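Local atomic coordinates of 6-pyruvoyl tetrahydropterin synthase (Plasmodium falciparum, PDB entry 1Y13), a protein that belongs to the 6-pyruvoyl tetrahydropterin synthase family and, as a six-chain assembly, holds zinc and biopterin in pockets lined by more than one subunit. Residues F38-G43 and D97-E102; H51-S56 and I165-S170; Y68-S73 and R158-I163. One frame throughout, in Å; residues are numbered along the deposited sequence.

Interaction 1 (F38-G43 and D97-E102). With BIO (biopterin), chain E.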
# COMPACT_ATOMS: atom_id res chain seq x y z
N PHE A 38 22.34 14.52 8.33
CA PHE A 38 22.20 15.64 7.43
C PHE A 38 23.19 15.45 6.31
O PHE A 38 24.28 14.93 6.52
CB PHE A 38 22.33 17.00 8.15
CG PHE A 38 23.67 17.24 8.80
CD1 PHE A 38 24.72 17.76 8.08
CD2 PHE A 38 23.87 16.93 10.15
CE1 PHE A 38 25.97 17.98 8.69
CE2 PHE A 38 25.09 17.15 10.76
CZ PHE A 38 26.15 17.66 10.03
N ILE A 39 22.79 15.84 5.11
CA ILE A 39 23.71 15.84 3.98
C ILE A 39 24.62 17.07 3.96
O ILE A 39 24.20 18.18 4.23
CB ILE A 39 22.95 15.59 2.67
CG1 ILE A 39 22.78 14.07 2.52
CG2 ILE A 39 23.71 16.18 1.49
CD1 ILE A 39 21.56 13.66 1.76
N ALA A 40 25.90 16.84 3.69
CA ALA A 40 26.84 17.93 3.51
C ALA A 40 27.80 17.56 2.38
O ALA A 40 28.37 16.48 2.40
CB ALA A 40 27.57 18.19 4.81
N TYR A 41 27.91 18.42 1.38
CA TYR A 41 28.88 18.27 0.30
C TYR A 41 29.43 19.66 -0.02
O TYR A 41 29.08 20.63 0.67
CB TYR A 41 28.28 17.58 -0.92
CG TYR A 41 27.01 18.19 -1.49
CD1 TYR A 41 27.07 19.24 -2.42
CD2 TYR A 41 25.76 17.68 -1.15
CE1 TYR A 41 25.92 19.79 -2.96
CE2 TYR A 41 24.60 18.21 -1.70
CZ TYR A 41 24.69 19.26 -2.59
OH TYR A 41 23.54 19.80 -3.14
N ASN A 42 30.29 19.79 -1.03
CA ASN A 42 30.93 21.09 -1.28
C ASN A 42 29.94 22.24 -1.51
O ASN A 42 29.14 22.20 -2.43
CB ASN A 42 31.94 21.03 -2.42
CG ASN A 42 33.26 20.43 -1.99
OD1 ASN A 42 33.96 20.98 -1.13
ND2 ASN A 42 33.61 19.28 -2.58
N GLY A 43 30.01 23.24 -0.65
CA GLY A 43 29.13 24.41 -0.74
C GLY A 43 27.68 24.20 -0.30
O GLY A 43 26.85 25.06 -0.53
N ASP A 97 34.46 14.78 3.17
CA ASP A 97 35.45 15.78 2.77
C ASP A 97 35.14 17.19 3.23
O ASP A 97 35.93 18.09 3.03
CB ASP A 97 35.69 15.75 1.25
CG ASP A 97 34.41 16.03 0.42
OD1 ASP A 97 33.27 15.82 0.90
OD2 ASP A 97 34.57 16.45 -0.76
N VAL A 98 33.98 17.39 3.85
CA VAL A 98 33.55 18.73 4.25
C VAL A 98 33.19 18.84 5.73
O VAL A 98 32.69 19.87 6.18
CB VAL A 98 32.37 19.28 3.38
CG1 VAL A 98 32.79 19.40 1.93
CG2 VAL A 98 31.15 18.41 3.50
N LEU A 99 33.42 17.78 6.49
CA LEU A 99 33.17 17.81 7.93
C LEU A 99 34.45 17.50 8.69
O LEU A 99 35.23 16.66 8.26
CB LEU A 99 32.05 16.83 8.32
CG LEU A 99 30.68 16.98 7.67
CD1 LEU A 99 29.79 15.76 7.92
CD2 LEU A 99 30.01 18.27 8.13
N LYS A 100 34.68 18.20 9.80
CA LYS A 100 35.80 17.85 10.68
C LYS A 100 35.23 17.21 11.95
O LYS A 100 34.21 17.65 12.47
CB LYS A 100 36.68 19.06 11.01
CG LYS A 100 38.03 18.72 11.62
CD LYS A 100 38.01 18.58 13.16
CE LYS A 100 39.38 18.14 13.80
NZ LYS A 100 39.84 16.68 13.50
N PHE A 101 35.86 16.13 12.40
CA PHE A 101 35.33 15.40 13.53
C PHE A 101 36.30 15.49 14.69
O PHE A 101 37.51 15.40 14.51
CB PHE A 101 35.09 13.94 13.18
CG PHE A 101 34.21 13.72 11.98
CD1 PHE A 101 32.83 13.90 12.05
CD2 PHE A 101 34.76 13.30 10.77
CE1 PHE A 101 32.01 13.67 10.94
CE2 PHE A 101 33.95 13.06 9.66
CZ PHE A 101 32.56 13.22 9.75
N GLU A 102 35.78 15.71 15.89
CA GLU A 102 36.61 15.72 17.08
C GLU A 102 35.94 14.81 18.08
O GLU A 102 34.73 14.65 18.08
CB GLU A 102 36.75 17.14 17.64
CG GLU A 102 37.32 18.11 16.60
CD GLU A 102 37.34 19.58 17.02
OE1 GLU A 102 36.60 19.97 17.96
OE2 GLU A 102 38.11 20.36 16.41
N1 BIO E . 18.84 12.94 -3.06
N2 BIO E . 19.63 11.23 -4.43
C2 BIO E . 19.39 11.72 -3.18
N3 BIO E . 19.69 11.03 -2.06
C4A BIO E . 18.89 12.78 -0.57
C8A BIO E . 18.59 13.49 -1.84
N8 BIO E . 18.05 14.73 -1.75
C7 BIO E . 17.78 15.33 -0.56
C6 BIO E . 18.03 14.67 0.62
N5 BIO E . 18.59 13.43 0.58
C9 BIO E . 17.73 15.33 1.96
O9 BIO E . 18.62 14.85 3.04
C10 BIO E . 16.23 15.20 2.40
O10 BIO E . 16.04 14.05 3.26
C11 BIO E . 15.18 15.14 1.28
O HOH W 1 36.01 18.88 -1.11
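Ala40 and Val98 form the middle of an apolar contact, where the end of the long strand 21-41 meets the chain leading into strand 99-104. Ala40 CB lies 3.8 Å from Val98 CG2, and the same methyl packs on the carbonyl of Ala40, 3.6 Å from its O. With CG1 of Val98 anti to its own carbonyl carbon (chi1 -62°), the two methyls split: CG2 rests on Ala40, while CG1 reaches across to Asn42 OD1. Leu99 CD2 adds a second apolar layer, 4.1 Å from Ala40 CB, and it also approaches Phe38 CE1 near the plane of the phenyl ring, an edge contact rather than stacking. Tyr118 stacks on that ring, and Ile110 and Cys112 of strand 107-112 pack against Leu99.

The polar contacts involve the exposed Asn42 and Asp97. Asn42 ND2 and Asp97 OD2 are 3.5 Å apart, with amide and carboxylate planes nearly perpendicular (77°), and water 1 links them: it accepts from Asn42 ND2 at 2.8 Å and donates to Asp97 OD2. Ile39 turns away, its CD1 3.2 Å from N5 of biopterin.

Residues 97-99 are thus joined to 38-42 by methyl packing and one water bridge, an adhesion without strand pairing that leaves Ile39 facing the ligand pocket.

Interaction 2 (H51-S56 and I165-S170). With ZN (zinc ion), chain D; BIO (biopterin), chain E.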
# COMPACT_ATOMS: atom_id res chain seq x y z
N HIS A 51 14.87 10.06 9.13
CA HIS A 51 14.08 9.21 8.25
C HIS A 51 13.84 7.83 8.85
O HIS A 51 14.64 7.35 9.64
CB HIS A 51 14.79 9.02 6.91
CG HIS A 51 15.02 10.29 6.17
ND1 HIS A 51 13.98 11.02 5.63
CD2 HIS A 51 16.15 10.98 5.89
CE1 HIS A 51 14.46 12.10 5.06
NE2 HIS A 51 15.77 12.11 5.21
N ASN A 52 12.72 7.23 8.46
CA ASN A 52 12.53 5.79 8.53
C ASN A 52 13.11 5.23 7.24
O ASN A 52 12.51 5.36 6.19
CB ASN A 52 11.03 5.43 8.62
CG ASN A 52 10.30 6.18 9.73
OD1 ASN A 52 9.17 6.67 9.55
ND2 ASN A 52 10.93 6.26 10.89
N TYR A 53 14.29 4.64 7.30
CA TYR A 53 14.84 4.03 6.09
C TYR A 53 14.35 2.61 6.02
O TYR A 53 14.23 1.93 7.05
CB TYR A 53 16.34 4.01 6.09
CG TYR A 53 17.03 5.35 6.07
CD1 TYR A 53 17.34 6.03 7.26
CD2 TYR A 53 17.45 5.90 4.85
CE1 TYR A 53 18.03 7.25 7.23
CE2 TYR A 53 18.15 7.11 4.81
CZ TYR A 53 18.44 7.77 6.01
OH TYR A 53 19.11 8.97 5.97
N ASN A 54 14.05 2.16 4.81
CA ASN A 54 13.51 0.84 4.61
C ASN A 54 14.31 0.09 3.55
O ASN A 54 14.62 0.64 2.50
CB ASN A 54 12.05 0.95 4.21
CG ASN A 54 11.36 -0.38 4.15
OD1 ASN A 54 11.12 -0.90 3.06
ND2 ASN A 54 11.07 -0.97 5.31
N VAL A 55 14.60 -1.16 3.82
CA VAL A 55 15.45 -1.99 2.93
C VAL A 55 14.68 -3.18 2.35
O VAL A 55 14.01 -3.92 3.08
CB VAL A 55 16.69 -2.51 3.71
CG1 VAL A 55 17.56 -3.41 2.86
CG2 VAL A 55 17.50 -1.30 4.22
N SER A 56 14.77 -3.35 1.04
CA SER A 56 14.32 -4.56 0.38
C SER A 56 15.47 -5.22 -0.37
O SER A 56 16.30 -4.54 -0.94
CB SER A 56 13.16 -4.26 -0.57
OG SER A 56 13.64 -3.70 -1.77
N ILE A 165 19.78 -4.35 -3.64
CA ILE A 165 18.98 -3.80 -2.56
C ILE A 165 18.39 -2.45 -2.94
O ILE A 165 19.00 -1.65 -3.67
CB ILE A 165 19.76 -3.65 -1.20
CG1 ILE A 165 20.80 -2.57 -1.27
CG2 ILE A 165 20.43 -4.93 -0.73
CD1 ILE A 165 20.78 -1.76 -0.06
N SER A 166 17.19 -2.20 -2.45
CA SER A 166 16.57 -0.91 -2.54
C SER A 166 16.56 -0.34 -1.15
O SER A 166 16.19 -1.02 -0.19
CB SER A 166 15.14 -1.05 -3.03
OG SER A 166 15.11 -1.26 -4.43
N VAL A 167 16.96 0.92 -1.03
CA VAL A 167 16.88 1.61 0.25
C VAL A 167 16.01 2.83 0.04
O VAL A 167 16.37 3.72 -0.74
CB VAL A 167 18.25 2.05 0.81
CG1 VAL A 167 18.06 2.72 2.18
CG2 VAL A 167 19.20 0.89 0.96
N SER A 168 14.86 2.89 0.72
CA SER A 168 14.05 4.08 0.66
C SER A 168 14.31 4.99 1.85
O SER A 168 14.39 4.52 2.99
CB SER A 168 12.57 3.73 0.53
OG SER A 168 12.14 3.10 1.71
N GLU A 169 14.43 6.30 1.61
CA GLU A 169 14.53 7.26 2.71
C GLU A 169 13.16 7.70 3.17
O GLU A 169 13.00 8.18 4.28
CB GLU A 169 15.42 8.46 2.36
CG GLU A 169 14.82 9.52 1.47
CD GLU A 169 15.58 10.86 1.54
OE1 GLU A 169 16.80 10.88 1.88
OE2 GLU A 169 14.94 11.91 1.27
N SER A 170 12.17 7.50 2.32
CA SER A 170 10.77 7.71 2.64
C SER A 170 9.95 6.86 1.65
O SER A 170 10.52 6.26 0.75
CB SER A 170 10.41 9.20 2.56
OG SER A 170 10.37 9.68 1.23
ZN ZN D . 17.43 13.45 4.49
N1 BIO E . 18.84 12.94 -3.06
N2 BIO E . 19.63 11.23 -4.43
C2 BIO E . 19.39 11.72 -3.18
N3 BIO E . 19.69 11.03 -2.06
C4A BIO E . 18.89 12.78 -0.57
C8A BIO E . 18.59 13.49 -1.84
N8 BIO E . 18.05 14.73 -1.75
C7 BIO E . 17.78 15.33 -0.56
C6 BIO E . 18.03 14.67 0.62
N5 BIO E . 18.59 13.43 0.58
C9 BIO E . 17.73 15.33 1.96
O9 BIO E . 18.62 14.85 3.04
C10 BIO E . 16.23 15.20 2.40
O10 BIO E . 16.04 14.05 3.26
C11 BIO E . 15.18 15.14 1.28
O HOH W 2 11.24 4.72 4.08
O HOH W 3 19.71 9.77 3.45
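The imidazole of His51 carries the carboxylate of Glu169 over one face, with CD 3.8 Å above the ring plane and displaced toward the rim. At the ring's edge NE2 binds zinc at 2.2 Å, and O10 of biopterin, itself a zinc ligand, lies near the imidazole plane; His37 and His49 complete the protein's share of the metal site. The other nitrogen, ND1, faces Asn52 of a neighbouring subunit; zinc on NE2 restrains the ring. The Glu169 side chain, extended beyond CG, brings OE2 to 3.1 Å from biopterin O10. The phenol of Tyr53 has His51 CB over one face and water 3 in plane at its edge, where the water joins the hydroxyl and makes a weak bond to Glu169 OE1. Glu169 CB packs 3.9 Å from Tyr53 CE2.

Beyond this cluster the strands pair antiparallel at 165°. Asn54 and Ser168 form a hydrogen-bonded pair (Asn54 N to Ser168 O 3.0 Å, Ser168 N to Asn54 O 2.9 Å), Val55 and Val167 a non-hydrogen-bonded one, and Ser56 and Ser166 repeat the first pattern. The valines face the helical side, Val55 resting on Val79 and Cys83 of helix 72-86, while Ser56, Ser166, Ser168 and Asn54 occupy the other face.

Such a sheet backed by helices, with the metal and ligand site at the strand ends near a subunit interface, is characteristic of the tunnelling fold (T-fold).

Interaction 3 (Y68-S73 and R158-I163). With BIO (biopterin), chain G.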
# COMPACT_ATOMS: atom_id res chain seq x y z
N TYR A 68 14.08 -23.99 -3.92
CA TYR A 68 14.30 -22.57 -3.69
C TYR A 68 15.41 -21.97 -4.54
O TYR A 68 16.37 -22.66 -4.89
CB TYR A 68 14.73 -22.33 -2.24
CG TYR A 68 13.82 -22.81 -1.15
CD1 TYR A 68 12.44 -22.91 -1.34
CD2 TYR A 68 14.34 -23.13 0.10
CE1 TYR A 68 11.61 -23.33 -0.30
CE2 TYR A 68 13.51 -23.55 1.15
CZ TYR A 68 12.15 -23.65 0.94
OH TYR A 68 11.34 -24.07 1.98
N VAL A 69 15.31 -20.66 -4.82
CA VAL A 69 16.50 -19.92 -5.23
C VAL A 69 17.42 -19.89 -4.01
O VAL A 69 18.58 -20.29 -4.09
CB VAL A 69 16.17 -18.49 -5.70
CG1 VAL A 69 17.45 -17.65 -5.85
CG2 VAL A 69 15.42 -18.52 -7.02
N ILE A 70 16.86 -19.42 -2.89
CA ILE A 70 17.42 -19.46 -1.54
C ILE A 70 16.22 -19.30 -0.58
O ILE A 70 15.22 -18.68 -0.94
CB ILE A 70 18.54 -18.37 -1.30
CG1 ILE A 70 19.26 -18.58 0.04
CG2 ILE A 70 18.01 -16.93 -1.40
CD1 ILE A 70 20.65 -17.95 0.11
N ASP A 71 16.31 -19.88 0.62
CA ASP A 71 15.25 -19.78 1.63
C ASP A 71 14.93 -18.31 1.97
O ASP A 71 15.82 -17.54 2.25
CB ASP A 71 15.66 -20.53 2.90
CG ASP A 71 14.47 -20.96 3.77
OD1 ASP A 71 13.50 -20.18 3.91
OD2 ASP A 71 14.49 -22.08 4.31
N PHE A 72 13.65 -17.94 1.91
CA PHE A 72 13.24 -16.58 2.26
C PHE A 72 13.74 -16.23 3.68
O PHE A 72 14.18 -15.12 3.91
CB PHE A 72 11.71 -16.42 2.25
CG PHE A 72 11.08 -16.37 0.87
CD1 PHE A 72 11.51 -15.47 -0.08
CD2 PHE A 72 9.96 -17.15 0.60
CE1 PHE A 72 10.89 -15.41 -1.32
CE2 PHE A 72 9.32 -17.09 -0.63
CZ PHE A 72 9.79 -16.24 -1.60
N SER A 73 13.68 -17.19 4.60
CA SER A 73 14.08 -16.96 6.00
C SER A 73 15.54 -16.53 6.18
O SER A 73 15.85 -15.75 7.06
CB SER A 73 13.78 -18.17 6.88
OG SER A 73 14.68 -19.21 6.57
N ARG A 158 25.01 -22.00 -4.39
CA ARG A 158 23.64 -22.01 -4.89
C ARG A 158 23.53 -21.36 -6.27
O ARG A 158 22.46 -21.30 -6.86
CB ARG A 158 22.69 -21.35 -3.87
CG ARG A 158 22.66 -22.12 -2.54
CD ARG A 158 21.52 -21.73 -1.62
NE ARG A 158 20.21 -21.97 -2.23
CZ ARG A 158 19.44 -23.04 -2.04
NH1 ARG A 158 19.82 -24.03 -1.23
NH2 ARG A 158 18.27 -23.12 -2.65
N HIS A 159 24.66 -20.89 -6.80
CA HIS A 159 24.72 -20.27 -8.13
C HIS A 159 23.95 -18.95 -8.23
O HIS A 159 23.42 -18.60 -9.29
CB HIS A 159 24.26 -21.23 -9.23
CG HIS A 159 25.20 -22.37 -9.48
ND1 HIS A 159 26.47 -22.19 -9.99
CD2 HIS A 159 25.03 -23.71 -9.35
CE1 HIS A 159 27.06 -23.37 -10.14
NE2 HIS A 159 26.20 -24.31 -9.76
N ILE A 160 23.90 -18.23 -7.12
CA ILE A 160 23.37 -16.87 -7.08
C ILE A 160 24.42 -15.93 -7.69
O ILE A 160 25.60 -15.97 -7.30
CB ILE A 160 23.01 -16.49 -5.63
CG1 ILE A 160 21.76 -17.28 -5.20
CG2 ILE A 160 22.79 -14.96 -5.49
CD1 ILE A 160 21.64 -17.53 -3.72
N HIS A 161 24.01 -15.14 -8.68
CA HIS A 161 24.97 -14.36 -9.47
C HIS A 161 24.71 -12.86 -9.43
O HIS A 161 25.48 -12.07 -9.98
CB HIS A 161 25.06 -14.88 -10.93
CG HIS A 161 23.73 -15.05 -11.60
ND1 HIS A 161 22.93 -16.15 -11.39
CD2 HIS A 161 23.05 -14.26 -12.46
CE1 HIS A 161 21.82 -16.03 -12.09
NE2 HIS A 161 21.87 -14.89 -12.75
N TYR A 162 23.65 -12.45 -8.73
CA TYR A 162 23.25 -11.06 -8.73
C TYR A 162 22.47 -10.75 -7.47
O TYR A 162 21.63 -11.52 -7.04
CB TYR A 162 22.41 -10.75 -9.97
CG TYR A 162 21.83 -9.36 -10.03
CD1 TYR A 162 22.57 -8.30 -10.55
CD2 TYR A 162 20.54 -9.11 -9.59
CE1 TYR A 162 22.03 -7.03 -10.62
CE2 TYR A 162 19.99 -7.85 -9.66
CZ TYR A 162 20.74 -6.81 -10.17
OH TYR A 162 20.20 -5.56 -10.24
N ILE A 163 22.80 -9.61 -6.87
CA ILE A 163 22.16 -9.15 -5.64
C ILE A 163 21.83 -7.67 -5.78
O ILE A 163 22.62 -6.87 -6.28
CB ILE A 163 23.08 -9.39 -4.43
CG1 ILE A 163 23.31 -10.89 -4.24
CG2 ILE A 163 22.46 -8.87 -3.14
CD1 ILE A 163 24.45 -11.21 -3.34
N1 BIO G . 11.72 -19.86 0.63
N2 BIO G . 12.59 -19.24 -1.42
C2 BIO G . 11.56 -19.77 -0.71
N3 BIO G . 10.41 -20.18 -1.31
C4 BIO G . 9.39 -20.73 -0.61
O4 BIO G . 8.34 -21.11 -1.16
C4A BIO G . 9.48 -20.83 0.86
C8A BIO G . 10.74 -20.36 1.42
N8 BIO G . 10.88 -20.44 2.74
C7 BIO G . 9.93 -20.94 3.52
C6 BIO G . 8.73 -21.37 3.04
N5 BIO G . 8.52 -21.33 1.68
C9 BIO G . 7.73 -21.95 4.03
O9 BIO G . 6.70 -22.77 3.42
C10 BIO G . 6.92 -21.02 4.96
O10 BIO G . 6.04 -20.11 4.23
C11 BIO G . 7.78 -20.46 6.10
O HOH W 4 20.07 -20.04 -6.59
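Arg158 lays its guanidinium edge against the carbonyls of Tyr68 and Val69, tying the loop that leads into helix 72-86 to the Schellman motif at His159, just after helix 152-157. The tight part of the contact is this polar clasp. Arg158 NE donates to Val69 O at 3.0 Å and 160°, with the oxygen almost exactly in the guanidinium plane. Arg158 NH2 adds weak bonds to Tyr68 O, at 3.0 Å, and to Val69 O. A bend at the third torsion of Arg158 (chi3 61°) brings the group beside Ile70, whose CA lies oblique to it. The strongest partner of NH2, however, is Asp66, with which it forms a salt bridge, so NH2 is shared between Asp66 and the two carbonyls.

The apolar part fits more loosely. Ile70 CD1 and Ile160 CD1 meet at 4.0 Å with their side chains at about a right angle, and Val69 only brushes Ile160, its CG1 4.4 Å from CG1 of the isoleucine. Between Arg158 and Ile160 the chain exposes His159, whose carbonyl accepts from His161 ND1 in that imidazole's plane.

On its other side the clasped loop forms a ligand pocket. The biopterin ring system is sandwiched between Tyr68 and Phe72, each aromatic offering a face. Asp71 caps the helix, its side chain accepting from Ser73 N. Glu136 of a neighbouring subunit takes the N-H of Val69 and also binds the ligand, closing the pocket across the interface. Two backbone groups bind the pterin: Ile70 O accepts from biopterin N2 at 2.7 Å, and Phe72 N donates to biopterin N1 at 3.0 Å.

How the interactions relate
Along the chain the segments run 38-43, 51-56, 68-73, 97-102, 158-163, 165-170: interactions 1 and 2 alternate, and both segments of interaction 3 fall between those of interaction 2. All three reach the same antiparallel sheet, through strands 21-41, 49-62 and 162-168. The centre of interaction 2 is about 23 Å from that of interaction 1 and about 21 Å from that of interaction 3; interactions 1 and 3, about 38 Å apart, lie on opposite sides of the chain's centre. Interactions 1 and 2 touch one biopterin and interaction 3 another, so each pocket joins the first two regions of one subunit to the third region of its neighbour.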